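Local atomic coordinates of gala protein type 1, 3 or 4 (Legionella pneumophila subsp. pneumophila, PDB entry 4XA9), a protein that probably binds small GTPases and may stimulate their GTP hydrolysis, presenting a leucine-rich-repeat solenoid. Residues 103-108 and 125-130; 220-225 and 242-247; 62-67 and 85-90. All blocks are in the same frame, centred on the assembly; numbering follows the deposited sequence.

Interaction 1: residues 103-108 and 125-130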
# COMPACT_ATOMS: atom_id res chain seq x y z
N ILE A 103 -14.19 7.87 1.04
CA ILE A 103 -15.10 8.47 2.01
C ILE A 103 -14.97 9.99 2.05
O ILE A 103 -15.90 10.68 2.43
CB ILE A 103 -14.90 7.91 3.44
CG1 ILE A 103 -13.59 8.41 4.05
CG2 ILE A 103 -14.98 6.38 3.45
CD1 ILE A 103 -13.44 8.06 5.52
N GLY A 104 -13.81 10.51 1.66
CA GLY A 104 -13.63 11.95 1.52
C GLY A 104 -13.65 12.76 2.80
O GLY A 104 -13.68 12.21 3.90
N ASP A 105 -13.62 14.09 2.67
CA ASP A 105 -13.68 14.97 3.83
C ASP A 105 -15.01 14.86 4.56
O ASP A 105 -15.06 14.95 5.79
CB ASP A 105 -13.41 16.42 3.42
CG ASP A 105 -11.97 16.66 3.05
OD1 ASP A 105 -11.10 15.90 3.54
OD2 ASP A 105 -11.69 17.61 2.28
N GLU A 106 -16.09 14.66 3.81
CA GLU A 106 -17.42 14.57 4.40
C GLU A 106 -17.57 13.27 5.18
O GLU A 106 -18.23 13.23 6.22
CB GLU A 106 -18.50 14.65 3.32
CG GLU A 106 -18.58 16.00 2.61
CD GLU A 106 -18.94 17.15 3.54
OE1 GLU A 106 -19.73 16.93 4.49
OE2 GLU A 106 -18.44 18.27 3.32
N GLY A 107 -16.96 12.20 4.68
CA GLY A 107 -17.03 10.92 5.36
C GLY A 107 -16.29 11.00 6.68
O GLY A 107 -16.78 10.56 7.71
N VAL A 108 -15.11 11.59 6.64
CA VAL A 108 -14.25 11.68 7.81
C VAL A 108 -14.81 12.67 8.83
O VAL A 108 -14.55 12.57 10.03
CB VAL A 108 -12.81 12.07 7.40
CG1 VAL A 108 -12.29 13.29 8.17
CG2 VAL A 108 -11.89 10.87 7.58
N ASN A 125 -8.29 7.99 0.84
CA ASN A 125 -9.72 8.24 0.88
C ASN A 125 -10.08 9.63 0.37
O ASN A 125 -11.18 10.13 0.65
CB ASN A 125 -10.26 8.05 2.31
CG ASN A 125 -10.87 6.67 2.52
OD1 ASN A 125 -11.66 6.19 1.71
ND2 ASN A 125 -10.50 6.03 3.63
N LYS A 126 -9.17 10.24 -0.38
CA LYS A 126 -9.32 11.62 -0.84
C LYS A 126 -9.54 12.58 0.33
O LYS A 126 -10.24 13.59 0.20
CB LYS A 126 -10.47 11.75 -1.85
CG LYS A 126 -10.32 10.84 -3.06
CD LYS A 126 -11.48 10.99 -4.03
CE LYS A 126 -11.99 9.62 -4.49
NZ LYS A 126 -11.04 8.51 -4.18
N ILE A 127 -8.93 12.27 1.47
CA ILE A 127 -9.00 13.17 2.61
C ILE A 127 -8.02 14.32 2.40
O ILE A 127 -6.87 14.10 2.04
CB ILE A 127 -8.71 12.43 3.93
CG1 ILE A 127 -9.69 11.26 4.08
CG2 ILE A 127 -8.78 13.39 5.12
CD1 ILE A 127 -9.35 10.29 5.20
N THR A 128 -8.48 15.54 2.61
CA THR A 128 -7.63 16.71 2.40
C THR A 128 -7.34 17.39 3.73
O THR A 128 -7.67 16.85 4.79
CB THR A 128 -8.30 17.73 1.46
OG1 THR A 128 -9.38 18.38 2.14
CG2 THR A 128 -8.81 17.03 0.20
N LYS A 129 -6.72 18.57 3.67
CA LYS A 129 -6.48 19.37 4.88
C LYS A 129 -7.79 19.69 5.61
O LYS A 129 -7.79 19.93 6.82
CB LYS A 129 -5.75 20.67 4.52
CG LYS A 129 -6.49 21.55 3.51
CD LYS A 129 -5.63 22.76 3.12
CE LYS A 129 -6.39 23.69 2.19
NZ LYS A 129 -6.79 23.03 0.92
N VAL A 130 -8.90 19.72 4.88
CA VAL A 130 -10.20 20.00 5.49
C VAL A 130 -10.61 18.84 6.40
O VAL A 130 -11.04 19.06 7.53
CB VAL A 130 -11.29 20.25 4.42
CG1 VAL A 130 -12.65 20.41 5.09
CG2 VAL A 130 -10.96 21.48 3.60
O HOH W 1 -12.73 15.06 0.06

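Interaction 2: residues 220-225 and 242-247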
# COMPACT_ATOMS: atom_id res chain seq x y z
N ASN A 220 12.39 10.41 2.42
CA ASN A 220 12.23 11.85 2.38
C ASN A 220 13.50 12.44 1.77
O ASN A 220 14.11 11.81 0.90
CB ASN A 220 11.94 12.42 3.77
CG ASN A 220 10.49 12.22 4.19
OD1 ASN A 220 9.60 12.92 3.71
ND2 ASN A 220 10.25 11.28 5.10
N GLN A 221 13.90 13.63 2.21
CA GLN A 221 15.07 14.30 1.66
C GLN A 221 16.17 14.47 2.71
O GLN A 221 17.06 15.30 2.57
CB GLN A 221 14.69 15.67 1.09
CG GLN A 221 13.60 15.64 0.04
CD GLN A 221 13.14 17.04 -0.35
OE1 GLN A 221 13.89 18.01 -0.24
NE2 GLN A 221 11.89 17.15 -0.80
N ILE A 222 16.09 13.67 3.77
CA ILE A 222 17.01 13.81 4.90
C ILE A 222 18.41 13.34 4.49
O ILE A 222 18.55 12.34 3.78
CB ILE A 222 16.48 13.03 6.11
CG1 ILE A 222 15.12 13.59 6.52
CG2 ILE A 222 17.47 13.06 7.28
CD1 ILE A 222 14.41 12.80 7.61
N THR A 223 19.45 14.07 4.90
CA THR A 223 20.82 13.69 4.56
C THR A 223 21.50 13.06 5.77
O THR A 223 20.87 12.82 6.79
CB THR A 223 21.65 14.90 4.08
OG1 THR A 223 21.98 15.74 5.19
CG2 THR A 223 20.88 15.71 3.04
N ALA A 224 22.80 12.79 5.65
CA ALA A 224 23.56 12.21 6.76
C ALA A 224 23.63 13.18 7.94
O ALA A 224 23.77 12.75 9.09
CB ALA A 224 24.96 11.83 6.31
N ALA A 225 23.55 14.47 7.66
CA ALA A 225 23.57 15.48 8.71
C ALA A 225 22.32 15.37 9.57
O ALA A 225 22.39 15.38 10.80
CB ALA A 225 23.68 16.88 8.11
N ILE A 242 15.35 4.58 5.99
CA ILE A 242 15.55 3.90 4.72
C ILE A 242 15.05 4.74 3.54
O ILE A 242 13.95 5.27 3.58
CB ILE A 242 14.82 2.54 4.69
CG1 ILE A 242 15.47 1.56 5.68
CG2 ILE A 242 14.78 1.95 3.28
CD1 ILE A 242 14.75 0.23 5.77
N GLY A 243 15.87 4.87 2.50
CA GLY A 243 15.41 5.51 1.29
C GLY A 243 15.69 7.00 1.20
O GLY A 243 15.41 7.63 0.17
N ASN A 244 16.23 7.57 2.27
CA ASN A 244 16.72 8.95 2.24
C ASN A 244 18.10 9.04 1.59
O ASN A 244 18.88 8.08 1.65
CB ASN A 244 16.79 9.54 3.65
CG ASN A 244 15.43 9.81 4.24
OD1 ASN A 244 14.80 10.83 3.92
ND2 ASN A 244 14.96 8.92 5.11
N PRO A 245 18.41 10.19 0.97
CA PRO A 245 19.73 10.38 0.35
C PRO A 245 20.83 10.58 1.39
O PRO A 245 21.37 11.68 1.53
CB PRO A 245 19.55 11.64 -0.50
CG PRO A 245 18.48 12.41 0.21
CD PRO A 245 17.54 11.37 0.78
N ILE A 246 21.15 9.52 2.12
CA ILE A 246 22.15 9.58 3.18
C ILE A 246 23.53 9.15 2.67
O ILE A 246 23.65 8.14 1.99
CB ILE A 246 21.73 8.68 4.37
CG1 ILE A 246 20.38 9.14 4.93
CG2 ILE A 246 22.81 8.66 5.44
CD1 ILE A 246 19.85 8.30 6.08
N GLU A 247 24.55 9.94 3.01
CA GLU A 247 25.93 9.71 2.57
C GLU A 247 26.06 9.80 1.05
O GLU A 247 26.70 10.71 0.54
CB GLU A 247 26.45 8.36 3.06
CG GLU A 247 26.53 8.23 4.56
CD GLU A 247 26.82 6.81 5.01
OE1 GLU A 247 27.11 5.96 4.14
OE2 GLU A 247 26.75 6.55 6.23
O HOH W 2 13.88 9.70 -0.98
O HOH W 3 24.32 12.79 3.25

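Interaction 3: residues 62-67 and 85-90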
# COMPACT_ATOMS: atom_id res chain seq x y z
N LEU A 62 -27.29 -1.70 6.48
CA LEU A 62 -27.80 -3.01 6.86
C LEU A 62 -26.95 -3.66 7.93
O LEU A 62 -27.35 -4.64 8.55
CB LEU A 62 -27.87 -3.93 5.63
CG LEU A 62 -28.87 -3.44 4.58
CD1 LEU A 62 -28.84 -4.32 3.34
CD2 LEU A 62 -30.26 -3.41 5.18
N PHE A 63 -25.77 -3.10 8.16
CA PHE A 63 -24.84 -3.69 9.11
C PHE A 63 -24.85 -3.00 10.46
O PHE A 63 -24.75 -3.65 11.50
CB PHE A 63 -23.42 -3.67 8.55
CG PHE A 63 -22.40 -4.17 9.52
CD1 PHE A 63 -22.20 -5.53 9.70
CD2 PHE A 63 -21.64 -3.28 10.27
CE1 PHE A 63 -21.27 -6.00 10.60
CE2 PHE A 63 -20.70 -3.75 11.18
CZ PHE A 63 -20.52 -5.11 11.34
N VAL A 64 -24.95 -1.67 10.44
CA VAL A 64 -24.71 -0.87 11.64
C VAL A 64 -25.70 -1.17 12.77
O VAL A 64 -26.92 -1.27 12.54
CB VAL A 64 -24.72 0.62 11.29
CG1 VAL A 64 -24.84 1.48 12.54
CG2 VAL A 64 -23.44 0.97 10.52
N ASN A 65 -25.16 -1.34 13.97
CA ASN A 65 -25.93 -1.62 15.18
C ASN A 65 -26.75 -2.91 15.10
O ASN A 65 -27.77 -3.05 15.76
CB ASN A 65 -26.84 -0.43 15.50
CG ASN A 65 -26.06 0.78 15.98
OD1 ASN A 65 -25.13 0.65 16.77
ND2 ASN A 65 -26.40 1.96 15.46
N LYS A 66 -26.27 -3.86 14.30
CA LYS A 66 -26.88 -5.19 14.21
C LYS A 66 -26.17 -6.19 15.11
O LYS A 66 -26.76 -7.16 15.55
CB LYS A 66 -26.86 -5.70 12.76
CG LYS A 66 -27.79 -4.98 11.82
CD LYS A 66 -29.19 -5.57 11.90
CE LYS A 66 -30.18 -4.76 11.08
NZ LYS A 66 -29.86 -4.77 9.63
N THR A 67 -24.89 -5.94 15.34
CA THR A 67 -24.01 -6.91 15.99
C THR A 67 -23.16 -6.25 17.07
O THR A 67 -23.20 -5.03 17.24
CB THR A 67 -23.06 -7.58 14.97
OG1 THR A 67 -22.02 -6.66 14.60
CG2 THR A 67 -23.82 -7.99 13.71
N GLN A 85 -20.53 8.04 7.05
CA GLN A 85 -21.46 8.76 7.91
C GLN A 85 -22.26 7.79 8.78
O GLN A 85 -22.47 8.02 9.97
CB GLN A 85 -22.41 9.62 7.07
CG GLN A 85 -21.73 10.85 6.47
CD GLN A 85 -22.64 11.60 5.51
OE1 GLN A 85 -23.86 11.41 5.50
NE2 GLN A 85 -22.04 12.45 4.68
N TRP A 86 -22.67 6.70 8.17
CA TRP A 86 -23.44 5.68 8.84
C TRP A 86 -22.67 4.90 9.88
O TRP A 86 -23.13 4.67 10.93
CB TRP A 86 -24.29 4.85 7.87
CG TRP A 86 -25.54 5.59 7.80
CD1 TRP A 86 -25.80 6.64 7.01
CD2 TRP A 86 -26.63 5.49 8.73
NE1 TRP A 86 -27.00 7.17 7.33
CE2 TRP A 86 -27.55 6.47 8.37
CE3 TRP A 86 -26.94 4.62 9.79
CZ2 TRP A 86 -28.78 6.65 9.05
CZ3 TRP A 86 -28.16 4.77 10.45
CH2 TRP A 86 -29.06 5.79 10.09
N LEU A 87 -21.47 4.51 9.51
CA LEU A 87 -20.59 3.83 10.45
C LEU A 87 -20.38 4.67 11.70
O LEU A 87 -20.18 4.13 12.79
CB LEU A 87 -19.24 3.52 9.79
CG LEU A 87 -19.23 2.33 8.82
CD1 LEU A 87 -17.85 2.20 8.16
CD2 LEU A 87 -19.58 1.06 9.56
N SER A 88 -20.44 5.99 11.56
CA SER A 88 -20.19 6.87 12.70
C SER A 88 -21.31 6.75 13.72
O SER A 88 -21.17 7.21 14.86
CB SER A 88 -20.03 8.33 12.25
OG SER A 88 -21.27 8.89 11.86
N GLU A 89 -22.41 6.12 13.32
CA GLU A 89 -23.56 5.92 14.19
C GLU A 89 -23.49 4.59 14.93
O GLU A 89 -24.34 4.30 15.79
CB GLU A 89 -24.86 5.99 13.39
CG GLU A 89 -25.00 7.20 12.48
CD GLU A 89 -25.11 8.51 13.24
OE1 GLU A 89 -25.45 8.47 14.45
OE2 GLU A 89 -24.87 9.57 12.63
N ASP A 90 -22.50 3.76 14.61
CA ASP A 90 -22.44 2.45 15.24
C ASP A 90 -22.00 2.56 16.68
O ASP A 90 -21.07 3.30 17.02
CB ASP A 90 -21.50 1.51 14.50
CG ASP A 90 -21.61 0.08 15.02
OD1 ASP A 90 -22.48 -0.67 14.53
OD2 ASP A 90 -20.83 -0.27 15.93
O HOH W 4 -23.08 -1.98 16.98

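Interaction 1: residues 103-108 and 125-130
Asn125 OD1 accepts from two backbone amides, Ile103 N across the contact and Asn101 N just before it. The bond from Ile103 N to Asn125 OD1 is 3.1 Å long and nearly straight at hydrogen (171°), yet the donor stands 47° above the amide plane. The other end of the amide, Asn125 ND2, gives a hydrogen bond to Val98 O, so the group is held from both ends and its rotation is fixed. Ile103 lies against this amide, CG1 reaching Asn125 CG at 3.6 Å. The neighbouring backbone link, from Gly104 N to Asn125 O, measures 2.8 Å.

Farther along, Asp105 takes over. With CG beside its own backbone N (chi1 -72°), the carboxylate swings onto the turn ahead of helix 129-135, where Asp105 OD1 receives Thr128 N at 2.8 Å through its syn lone pair, almost linearly. Asp105 OD2 and Thr128 OG1 also meet, in a doubtfully short contact. Thr128 is the N-cap of that helix, its OG1 accepting from Val130 N at 3.1 Å, and the bond from Thr128 N to Asp105 probably helps to position the cap. A water joins Asp105 N to Lys126 O. One of the two conformers of Val108 packs against Ile127. Asn125 is bonded to the loop before it, while its own N and Ile127 N donate to Asn148 OD1 of the next turn; it is thus one rung of the asparagine ladder characteristic of leucine-rich repeats.

Interaction 2: residues 220-225 and 242-247
The last rung of the asparagine ladder in the modelled leucine-rich-repeat chain is made here, where the loop after strand 238-240 lies on the loop that leads into helix 224-230. The two runs point in nearly the same direction from end to end. Asn244 OD1 is pinched between two backbone amides: Asn220 N at 2.9 Å and Ile222 N at 3.1 Å from Asn244 OD1. They approach from opposite faces of the amide plane, 56° and 36° out of it, so neither sits on a lone pair. The torsion that sets CG beside the backbone N of Asn244 (chi1 -71°) carries the oxygen into this notch, while Asn244 ND2 bonds to Leu241 O and Leu217 O. With both ends engaged, the buried amide can hardly turn.

Pro245, the centre of an inverse gamma turn, sets its CD 3.3 Å from Ile222 O. Next to it Ile246 brings CG2 against Ala224 CB at 3.9 Å. Two waters bridge the backbones: one donates to Asn220 O and Gly243 O, the other accepts from Ala224 N and Glu247 N. Thr223 caps helix 224-230, its OG1 accepting from Ala225 N at 3.2 Å and also bonding to Asp200. Asn220 repeats the Asn244 pattern one turn earlier, its ND2 bonded to Leu193 O and Leu217 O and its OD1 to Ile198 N. Such stacked asparagines, each bonded to the loop before it, are a hallmark of the leucine-rich-repeat solenoid.

Interaction 3: residues 62-67 and 85-90
Two turns meet here, a type II turn from Phe63 to Lys66 and a type I turn from Leu87 to Asp90, with Asn65 and Asp90 closest at 5.4 Å between CA atoms. Asn65 N donates to Asp90 OD1 at 2.8 Å, reaching the oxygen nearly head-on to its C-O bond. The Asp90 carboxylate gets there because CG is anti to the backbone N (chi1 -171°); its second oxygen, OD2, accepts from His92 N and Ile93 N. Backbone amides thus grip both oxygens, which probably stabilises the charge of this buried group.

The Asn65 amide is also bonded at both ends: ND2 reaches Glu89 O at 3.1 Å, the acceptor lying close to the amide plane, while OD1 accepts from Asn91 N. Val64 packs beside these bonds, CG1 standing 3.7 Å from Asp90 CA and CG2 meeting Leu87 CD2 at 4.0 Å. A water lies 2.8 Å from Asp90 OD1 and within reach of Thr67 O.

The contact therefore joins the turn 63-66 to the turn 87-90, on the C-terminal side of helices 57-63 and 80-87, with Phe63 packed on helix 32-41, Trp86 and Leu87 on helix 57-63, and Ser88 on helix 104-113.

In the fold
All three interactions join successive turns of one solenoid, each pair of segments separated by 16 or 17 residues that include one strand of the sheet. Interactions 1 and 2 lie on the side of the solenoid where the chain leaves the strands, whereas interaction 3 joins the turns on the C-terminal side of the helices. Interaction 3 comes first in the chain and touches interaction 1, Glu106 O packing 4.2 Å from Gln85 NE2; their centres are about 19 Å apart. Interaction 2 stands farther along, its centre about 31 Å from that of interaction 1 and about 45 Å from that of interaction 3, interactions 2 and 3 lying on opposite sides of the chain's centre.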